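Local coordinates for protein cytochrome c-554 (Nitrosomonas europaea, PDB 1FT6) that carries electrons in ammonia oxidation as a periplasmic multiheme c-type cytochrome, accepting them directly from hydroxylamine oxidoreductase, at residues A[167-172]-A[193-198]; A[182-187]-A[199-204]. All coordinates share one frame; numbering follows the deposited sequence.

Contact 1: residues A[167-172]-A[193-198]; sequences KFDEMV and KFKFHD. With HEC (heme c), chain F.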
loop_
_atom_site.group_PDB
_atom_site.type_symbol
_atom_site.label_atom_id
_atom_site.label_comp_id
_atom_site.label_asym_id
_atom_site.label_seq_id
_atom_site.Cartn_x
_atom_site.Cartn_y
_atom_site.Cartn_z
ATOM N N LYS A 167 8.362 7.601 -10.318
ATOM C CA LYS A 167 9.544 6.785 -10.501
ATOM C C LYS A 167 9.675 5.985 -9.192
ATOM O O LYS A 167 9.885 6.568 -8.152
ATOM C CB LYS A 167 10.780 7.656 -10.702
ATOM C CG LYS A 167 11.962 6.837 -11.200
ATOM C CD LYS A 167 11.564 5.956 -12.397
ATOM C CE LYS A 167 11.078 6.797 -13.588
ATOM N NZ LYS A 167 11.728 6.395 -14.882
ATOM N N PHE A 168 9.546 4.664 -9.261
ATOM C CA PHE A 168 9.568 3.830 -8.043
ATOM C C PHE A 168 10.752 4.064 -7.110
ATOM O O PHE A 168 10.574 4.280 -5.912
ATOM C CB PHE A 168 9.507 2.329 -8.404
ATOM C CG PHE A 168 9.604 1.423 -7.202
ATOM C CD1 PHE A 168 8.532 1.311 -6.317
ATOM C CD2 PHE A 168 10.792 0.764 -6.898
ATOM C CE1 PHE A 168 8.641 0.573 -5.151
ATOM C CE2 PHE A 168 10.902 0.018 -5.720
ATOM C CZ PHE A 168 9.822 -0.071 -4.852
ATOM N N ASP A 169 11.962 4.042 -7.657
ATOM C CA ASP A 169 13.140 4.185 -6.795
ATOM C C ASP A 169 13.178 5.504 -6.059
ATOM O O ASP A 169 13.849 5.607 -5.039
ATOM C CB ASP A 169 14.441 3.980 -7.594
ATOM C CG ASP A 169 14.547 2.591 -8.221
ATOM O OD1 ASP A 169 13.905 1.640 -7.730
ATOM O OD2 ASP A 169 15.289 2.445 -9.218
ATOM N N GLU A 170 12.476 6.521 -6.571
ATOM C CA GLU A 170 12.441 7.820 -5.913
ATOM C C GLU A 170 11.262 7.917 -4.960
ATOM O O GLU A 170 11.422 8.291 -3.803
ATOM C CB GLU A 170 12.306 8.958 -6.931
ATOM C CG GLU A 170 13.240 8.844 -8.122
ATOM C CD GLU A 170 14.706 8.939 -7.714
ATOM O OE1 GLU A 170 15.001 9.666 -6.736
ATOM O OE2 GLU A 170 15.559 8.289 -8.367
ATOM N N MET A 171 10.066 7.566 -5.445
ATOM C CA MET A 171 8.876 7.692 -4.620
ATOM C C MET A 171 8.843 6.782 -3.409
ATOM O O MET A 171 8.265 7.154 -2.383
ATOM C CB MET A 171 7.611 7.408 -5.427
ATOM C CG MET A 171 7.497 8.137 -6.739
ATOM S SD MET A 171 6.844 9.781 -6.427
ATOM C CE MET A 171 8.464 10.575 -6.179
ATOM N N VAL A 172 9.428 5.595 -3.520
ATOM C CA VAL A 172 9.379 4.695 -2.368
ATOM C C VAL A 172 10.166 5.273 -1.198
ATOM O O VAL A 172 9.954 4.894 -0.027
ATOM C CB VAL A 172 9.870 3.253 -2.757
ATOM C CG1 VAL A 172 11.397 3.204 -2.923
ATOM C CG2 VAL A 172 9.404 2.242 -1.646
ATOM N N LYS A 193 14.591 -10.066 -0.022
ATOM C CA LYS A 193 14.655 -8.920 0.879
ATOM C C LYS A 193 14.594 -7.694 -0.017
ATOM O O LYS A 193 15.290 -7.623 -1.034
ATOM C CB LYS A 193 15.981 -8.922 1.648
ATOM C CG LYS A 193 16.066 -7.900 2.764
ATOM C CD LYS A 193 17.366 -8.071 3.547
ATOM C CE LYS A 193 18.553 -7.835 2.636
ATOM N NZ LYS A 193 19.829 -7.810 3.407
ATOM N N PHE A 194 13.763 -6.737 0.368
ATOM C CA PHE A 194 13.589 -5.496 -0.375
ATOM C C PHE A 194 14.955 -4.853 -0.575
ATOM O O PHE A 194 15.748 -4.811 0.344
ATOM C CB PHE A 194 12.689 -4.539 0.427
ATOM C CG PHE A 194 12.388 -3.228 -0.295
ATOM C CD1 PHE A 194 12.339 -2.027 0.424
ATOM C CD2 PHE A 194 12.181 -3.212 -1.687
ATOM C CE1 PHE A 194 12.089 -0.823 -0.208
ATOM C CE2 PHE A 194 11.936 -1.996 -2.357
ATOM C CZ PHE A 194 11.885 -0.795 -1.612
ATOM N N LYS A 195 15.224 -4.340 -1.765
ATOM C CA LYS A 195 16.512 -3.727 -2.056
ATOM C C LYS A 195 16.961 -2.571 -1.191
ATOM O O LYS A 195 18.185 -2.340 -1.087
ATOM C CB LYS A 195 16.595 -3.310 -3.531
ATOM C CG LYS A 195 15.754 -2.101 -3.945
ATOM C CD LYS A 195 15.647 -2.054 -5.474
ATOM C CE LYS A 195 14.936 -0.788 -5.997
ATOM N NZ LYS A 195 15.048 -0.687 -7.496
ATOM N N PHE A 196 16.025 -1.850 -0.569
ATOM C CA PHE A 196 16.353 -0.728 0.311
ATOM C C PHE A 196 16.097 -1.065 1.778
ATOM O O PHE A 196 16.066 -0.183 2.603
ATOM C CB PHE A 196 15.494 0.507 -0.047
ATOM C CG PHE A 196 15.673 0.975 -1.464
ATOM C CD1 PHE A 196 14.594 1.474 -2.190
ATOM C CD2 PHE A 196 16.937 0.913 -2.076
ATOM C CE1 PHE A 196 14.763 1.897 -3.492
ATOM C CE2 PHE A 196 17.124 1.336 -3.400
ATOM C CZ PHE A 196 16.027 1.828 -4.108
ATOM N N HIS A 197 15.860 -2.335 2.090
ATOM C CA HIS A 197 15.579 -2.734 3.474
ATOM C C HIS A 197 16.691 -2.351 4.458
ATOM O O HIS A 197 16.438 -1.753 5.504
ATOM C CB HIS A 197 15.369 -4.272 3.549
ATOM C CG HIS A 197 15.151 -4.789 4.941
ATOM N ND1 HIS A 197 13.901 -4.884 5.519
ATOM C CD2 HIS A 197 16.033 -5.226 5.878
ATOM C CE1 HIS A 197 14.024 -5.350 6.750
ATOM N NE2 HIS A 197 15.311 -5.564 6.994
ATOM N N ASP A 198 17.915 -2.740 4.140
ATOM C CA ASP A 198 19.022 -2.412 5.050
ATOM C C ASP A 198 19.210 -0.897 5.161
ATOM O O ASP A 198 19.430 -0.366 6.256
ATOM C CB ASP A 198 20.300 -3.102 4.580
ATOM C CG ASP A 198 20.215 -4.618 4.741
ATOM O OD1 ASP A 198 19.434 -5.077 5.601
ATOM O OD2 ASP A 198 20.915 -5.338 4.006
HETATM FE FE HEC F . 4.719 -0.765 5.384
HETATM C CHA HEC F . 7.959 -1.589 5.808
HETATM C CHB HEC F . 3.978 -2.122 8.474
HETATM C CHC HEC F . 1.490 0.284 5.067
HETATM C CHD HEC F . 5.369 0.256 2.204
HETATM N NA HEC F . 5.781 -1.672 6.843
HETATM C C1A HEC F . 7.096 -1.914 6.847
HETATM C C2A HEC F . 7.512 -2.606 8.076
HETATM C C3A HEC F . 6.347 -2.796 8.827
HETATM C C4A HEC F . 5.284 -2.192 8.049
HETATM C CMA HEC F . 6.121 -3.460 10.186
HETATM C CAA HEC F . 8.998 -3.032 8.404
HETATM C CBA HEC F . 9.638 -2.067 9.420
HETATM C CGA HEC F . 9.629 -0.587 9.003
HETATM O O1A HEC F . 10.158 -0.308 7.931
HETATM O O2A HEC F . 9.067 0.256 9.749
HETATM N NB HEC F . 3.104 -0.916 6.486
HETATM C C1B HEC F . 2.917 -1.517 7.757
HETATM C C2B HEC F . 1.568 -1.386 8.248
HETATM C C3B HEC F . 0.862 -0.704 7.304
HETATM C C4B HEC F . 1.817 -0.394 6.236
HETATM C CMB HEC F . 0.991 -1.867 9.617
HETATM C CAB HEC F . -0.623 -0.288 7.295
HETATM C CBB HEC F . -1.029 0.743 8.387
HETATM N NC HEC F . 3.663 0.128 3.933
HETATM C C1C HEC F . 2.352 0.486 3.983
HETATM C C2C HEC F . 1.910 1.057 2.737
HETATM C C3C HEC F . 2.958 0.960 1.891
HETATM C C4C HEC F . 4.075 0.414 2.679
HETATM C CMC HEC F . 0.470 1.603 2.436
HETATM C CAC HEC F . 2.997 1.313 0.369
HETATM C CBC HEC F . 2.645 2.771 0.088
HETATM N ND HEC F . 6.310 -0.593 4.298
HETATM C C1D HEC F . 6.443 -0.208 2.974
HETATM C C2D HEC F . 7.798 -0.350 2.489
HETATM C C3D HEC F . 8.511 -0.836 3.541
HETATM C C4D HEC F . 7.601 -0.990 4.607
HETATM C CMD HEC F . 8.260 -0.041 1.052
HETATM C CAD HEC F . 9.983 -1.308 3.502
HETATM C CBD HEC F . 10.229 -2.785 3.279
HETATM C CGD HEC F . 11.537 -3.303 3.930
HETATM O O1D HEC F . 11.658 -4.525 4.059
HETATM O O2D HEC F . 12.431 -2.476 4.291
#

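Contact 2: residues A[182-187]-A[199-204]; sequences YKLEGV and EFQASA. With HEC (heme c), chain D.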
loop_
_atom_site.group_PDB
_atom_site.type_symbol
_atom_site.label_atom_id
_atom_site.label_comp_id
_atom_site.label_asym_id
_atom_site.label_seq_id
_atom_site.Cartn_x
_atom_site.Cartn_y
_atom_site.Cartn_z
ATOM N N TYR A 182 10.732 2.013 11.239
ATOM C CA TYR A 182 11.158 1.783 12.628
ATOM C C TYR A 182 12.028 0.550 12.672
ATOM O O TYR A 182 11.894 -0.343 11.848
ATOM C CB TYR A 182 9.938 1.643 13.541
ATOM C CG TYR A 182 9.127 2.921 13.562
ATOM C CD1 TYR A 182 8.191 3.201 12.543
ATOM C CD2 TYR A 182 9.292 3.869 14.587
ATOM C CE1 TYR A 182 7.454 4.379 12.554
ATOM C CE2 TYR A 182 8.550 5.062 14.599
ATOM C CZ TYR A 182 7.639 5.306 13.579
ATOM O OH TYR A 182 6.931 6.487 13.540
ATOM N N LYS A 183 12.965 0.520 13.621
ATOM C CA LYS A 183 13.880 -0.611 13.736
ATOM C C LYS A 183 13.181 -1.950 13.999
ATOM O O LYS A 183 12.228 -2.013 14.780
ATOM C CB LYS A 183 14.894 -0.350 14.859
ATOM C CG LYS A 183 16.167 -1.176 14.724
ATOM C CD LYS A 183 17.088 -0.627 13.633
ATOM C CE LYS A 183 17.546 0.802 13.951
ATOM N NZ LYS A 183 18.821 1.181 13.242
ATOM N N LEU A 184 13.651 -3.002 13.324
ATOM C CA LEU A 184 13.126 -4.364 13.509
ATOM C C LEU A 184 14.099 -5.102 14.437
ATOM O O LEU A 184 15.289 -4.756 14.473
ATOM C CB LEU A 184 13.086 -5.108 12.188
ATOM C CG LEU A 184 12.014 -4.560 11.218
ATOM C CD1 LEU A 184 12.358 -4.993 9.791
ATOM C CD2 LEU A 184 10.657 -5.074 11.617
ATOM N N GLU A 185 13.602 -6.086 15.187
ATOM C CA GLU A 185 14.463 -6.871 16.078
ATOM C C GLU A 185 15.210 -7.885 15.237
ATOM O O GLU A 185 16.266 -8.374 15.637
ATOM C CB GLU A 185 13.645 -7.623 17.138
ATOM C CG GLU A 185 12.984 -6.786 18.198
ATOM C CD GLU A 185 13.919 -5.729 18.765
ATOM O OE1 GLU A 185 15.122 -6.036 18.929
ATOM O OE2 GLU A 185 13.451 -4.595 19.036
ATOM N N GLY A 186 14.659 -8.245 14.081
ATOM C CA GLY A 186 15.347 -9.189 13.220
ATOM C C GLY A 186 14.751 -10.585 13.174
ATOM O O GLY A 186 15.465 -11.555 12.886
ATOM N N VAL A 187 13.448 -10.690 13.431
ATOM C CA VAL A 187 12.778 -11.974 13.437
ATOM C C VAL A 187 12.948 -12.714 12.119
ATOM O O VAL A 187 13.195 -13.914 12.098
ATOM C CB VAL A 187 11.295 -11.800 13.721
ATOM C CG1 VAL A 187 10.545 -13.139 13.480
ATOM C CG2 VAL A 187 11.086 -11.351 15.176
ATOM N N GLU A 199 19.102 -0.204 4.027
ATOM C CA GLU A 199 19.208 1.253 4.041
ATOM C C GLU A 199 18.138 1.846 4.951
ATOM O O GLU A 199 18.421 2.716 5.790
ATOM C CB GLU A 199 19.049 1.834 2.619
ATOM C CG GLU A 199 18.717 3.348 2.628
ATOM C CD GLU A 199 18.532 3.915 1.237
ATOM O OE1 GLU A 199 18.834 3.204 0.267
ATOM O OE2 GLU A 199 18.075 5.074 1.121
ATOM N N PHE A 200 16.881 1.387 4.818
ATOM C CA PHE A 200 15.820 1.930 5.659
ATOM C C PHE A 200 16.018 1.570 7.142
ATOM O O PHE A 200 15.691 2.357 8.022
ATOM C CB PHE A 200 14.419 1.389 5.233
ATOM C CG PHE A 200 13.910 1.918 3.911
ATOM C CD1 PHE A 200 12.681 1.474 3.411
ATOM C CD2 PHE A 200 14.615 2.892 3.195
ATOM C CE1 PHE A 200 12.163 1.990 2.228
ATOM C CE2 PHE A 200 14.110 3.415 2.011
ATOM C CZ PHE A 200 12.885 2.971 1.524
ATOM N N GLN A 201 16.532 0.376 7.423
ATOM C CA GLN A 201 16.705 -0.024 8.834
ATOM C C GLN A 201 17.885 0.732 9.464
ATOM O O GLN A 201 17.846 1.072 10.648
ATOM C CB GLN A 201 16.946 -1.539 8.942
ATOM C CG GLN A 201 15.694 -2.368 8.887
ATOM C CD GLN A 201 14.757 -2.026 10.002
ATOM O OE1 GLN A 201 15.066 -2.223 11.186
ATOM N NE2 GLN A 201 13.579 -1.499 9.643
ATOM N N ALA A 202 18.911 1.017 8.674
ATOM C CA ALA A 202 20.075 1.726 9.234
ATOM C C ALA A 202 19.687 3.143 9.632
ATOM O O ALA A 202 20.192 3.700 10.611
ATOM C CB ALA A 202 21.242 1.729 8.222
ATOM N N SER A 203 18.753 3.721 8.887
ATOM C CA SER A 203 18.299 5.070 9.162
ATOM C C SER A 203 16.992 5.127 9.953
ATOM O O SER A 203 16.486 6.205 10.205
ATOM C CB SER A 203 18.124 5.829 7.833
ATOM O OG SER A 203 19.217 5.572 6.954
ATOM N N ALA A 204 16.453 3.976 10.348
ATOM C CA ALA A 204 15.175 3.910 11.068
ATOM C C ALA A 204 15.101 4.517 12.450
ATOM O O ALA A 204 16.097 4.568 13.175
ATOM C CB ALA A 204 14.699 2.451 11.166
HETATM FE FE HEC D . 3.957 -8.070 10.733
HETATM C CHA HEC D . 7.354 -8.090 10.650
HETATM C CHB HEC D . 3.840 -6.356 7.873
HETATM C CHC HEC D . 0.506 -8.339 10.711
HETATM C CHD HEC D . 4.040 -9.316 13.904
HETATM N NA HEC D . 5.300 -7.335 9.545
HETATM C C1A HEC D . 6.667 -7.462 9.619
HETATM C C2A HEC D . 7.301 -6.838 8.512
HETATM C C3A HEC D . 6.301 -6.294 7.736
HETATM C C4A HEC D . 5.088 -6.636 8.385
HETATM C CMA HEC D . 6.453 -5.507 6.377
HETATM C CAA HEC D . 8.798 -6.802 8.266
HETATM C CBA HEC D . 9.262 -8.029 7.449
HETATM C CGA HEC D . 10.746 -8.049 7.066
HETATM O O1A HEC D . 11.596 -8.139 8.006
HETATM O O2A HEC D . 11.086 -8.021 5.858
HETATM N NB HEC D . 2.459 -7.476 9.551
HETATM C C1B HEC D . 2.617 -6.742 8.388
HETATM C C2B HEC D . 1.365 -6.503 7.714
HETATM C C3B HEC D . 0.408 -7.118 8.466
HETATM C C4B HEC D . 1.122 -7.720 9.631
HETATM C CMB HEC D . 1.121 -5.694 6.419
HETATM C CAB HEC D . -1.134 -7.190 8.221
HETATM C CBB HEC D . -1.510 -8.106 7.099
HETATM N NC HEC D . 2.598 -8.710 11.991
HETATM C C1C HEC D . 1.183 -8.732 11.834
HETATM C C2C HEC D . 0.502 -9.151 13.040
HETATM C C3C HEC D . 1.488 -9.309 13.967
HETATM C C4C HEC D . 2.768 -9.098 13.314
HETATM C CMC HEC D . -1.021 -9.295 13.262
HETATM C CAC HEC D . 1.269 -9.583 15.477
HETATM C CBC HEC D . 0.571 -10.848 15.921
HETATM N ND HEC D . 5.411 -8.652 11.988
HETATM C C1D HEC D . 5.258 -9.149 13.274
HETATM C C2D HEC D . 6.560 -9.463 13.879
HETATM C C3D HEC D . 7.482 -9.132 12.906
HETATM C C4D HEC D . 6.749 -8.630 11.770
HETATM C CMD HEC D . 6.817 -10.003 15.326
HETATM C CAD HEC D . 8.985 -9.040 13.117
HETATM C CBD HEC D . 9.426 -7.677 13.642
HETATM C CGD HEC D . 10.887 -7.564 13.955
HETATM O O1D HEC D . 11.190 -6.802 14.909
HETATM O O2D HEC D . 11.690 -8.189 13.243
#

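Contact 1: residues A[167-172]-A[193-198]
Asp-169 and Phe-196 mark the nearest backbone approach, their CA atoms 9.2 Å apart, so the two segments meet mainly through side chains. Residues 167-172 carry the short helix 168-171, with Lys-167 as N-cap. In 193-198 a type I turn from Phe-194 to His-197, closed by the bond from His-197 N to Phe-194 O, leads into helix 197-202, whose N-cap is Phe-196.

The polar link is a salt bridge: Lys-195 NZ donates to Asp-169 OD1 at 2.6 Å, arriving 35° out of the carboxylate plane. Beyond CG the lysine is extended, and it crosses the aspartate at about a right angle. Its CG lies 3.6 Å above the plane of the Phe-196 ring, over the centre, so the aliphatic stem covers one ring face while the ammonium reaches across to the other segment.

Beneath the ion pair the contact is apolar. Phe-194 presents CE2 to the ring edge of Phe-168, in its plane, 3.8 Å from Phe-168 CZ; the two side chains come from opposite directions. Val-172 divides its branches: CG1 meets the Phe-196 edge, 3.7 Å from Phe-196 CE1, whereas CG2 packs on Phe-194 CZ at 3.9 Å and reaches the methyl CMD of the heme c of chain F. On the same heme, the propionate oxygen O1D accepts a hydrogen bond from His-197 ND1 at 2.7 Å, nearly straight at 166° and in the plane of the imidazole. The contact thus forms part of this heme's protein wall.

Phe-168 also packs on Glu-131 and the heme-binding Cys-134 of helix 131-138, and Phe-130, just before that helix, meets Phe-194 edge-to-face. Arg-118 of helix 118-123 touches Lys-193 and His-197, so helix 131-138 adjoins the 167-172 side and helix 118-123 the 193-198 side.

Contact 2: residues A[182-187]-A[199-204]
The Gln-201 side chain crosses that of Leu-184 at about a right angle, with Gln-201 NE2 3.7 Å from Leu-184 CD1. Both ends of its amide are held by the 182-187 backbone: Leu-184 N donates to Gln-201 OE1 at 2.7 Å (154°), and Gln-201 NE2 donates to Tyr-182 O at 3.0 Å (165°), meeting this carbonyl from above its plane. The side chain gets there by bending at chi2 (-60°).

Lys-183 returns the grip. Folded at chi2 and chi3, it brings NZ to Gln-201 O at 2.8 Å, close to the C-terminal end of helix 197-202. Ala-204 CB packs on the 182-183 peptide, 3.6 Å from both Tyr-182 C and Lys-183 N.

Leu-184 also faces the heme c of chain D, its CD2 lying 3.4 Å from the propionate carbon CGD. Just beyond, the amides of Glu-185, Gly-186 and Val-187 all donate to that carboxylate, the first to O1D and the other two to O2D.

One hydrogen bond accepted by OE1 and one donated by NE2 fix the rotation of the Gln-201 amide and tie the irregular 182-187 loop to the helix, while the lysine ammonium would probably complement the negative end of the helix dipole.

How the contacts relate
Helix 197-202 is shared: 197-198 belong to contact 1 and 199-202 to contact 2, their centres 14 Å apart. The two contacts join where His-197 CE1 lies 3.5 Å from Leu-184 CD1 and Phe-194 CE1 lies 3.7 Å from Phe-200 CE1. Each holds a propionate of a different heme: contact 1 that of chain F, through the His-197 imidazole, contact 2 that of chain D, through backbone amides. FE of the chain F heme and FE of the chain D heme lie 9.1 Å apart, a spacing consistent with fast electron transfer. Segment 182-187 also reaches the chain F heme: Tyr-182 N donates a hydrogen bond to its O2A, and Phe-200 stacks on His-181, another donor to it.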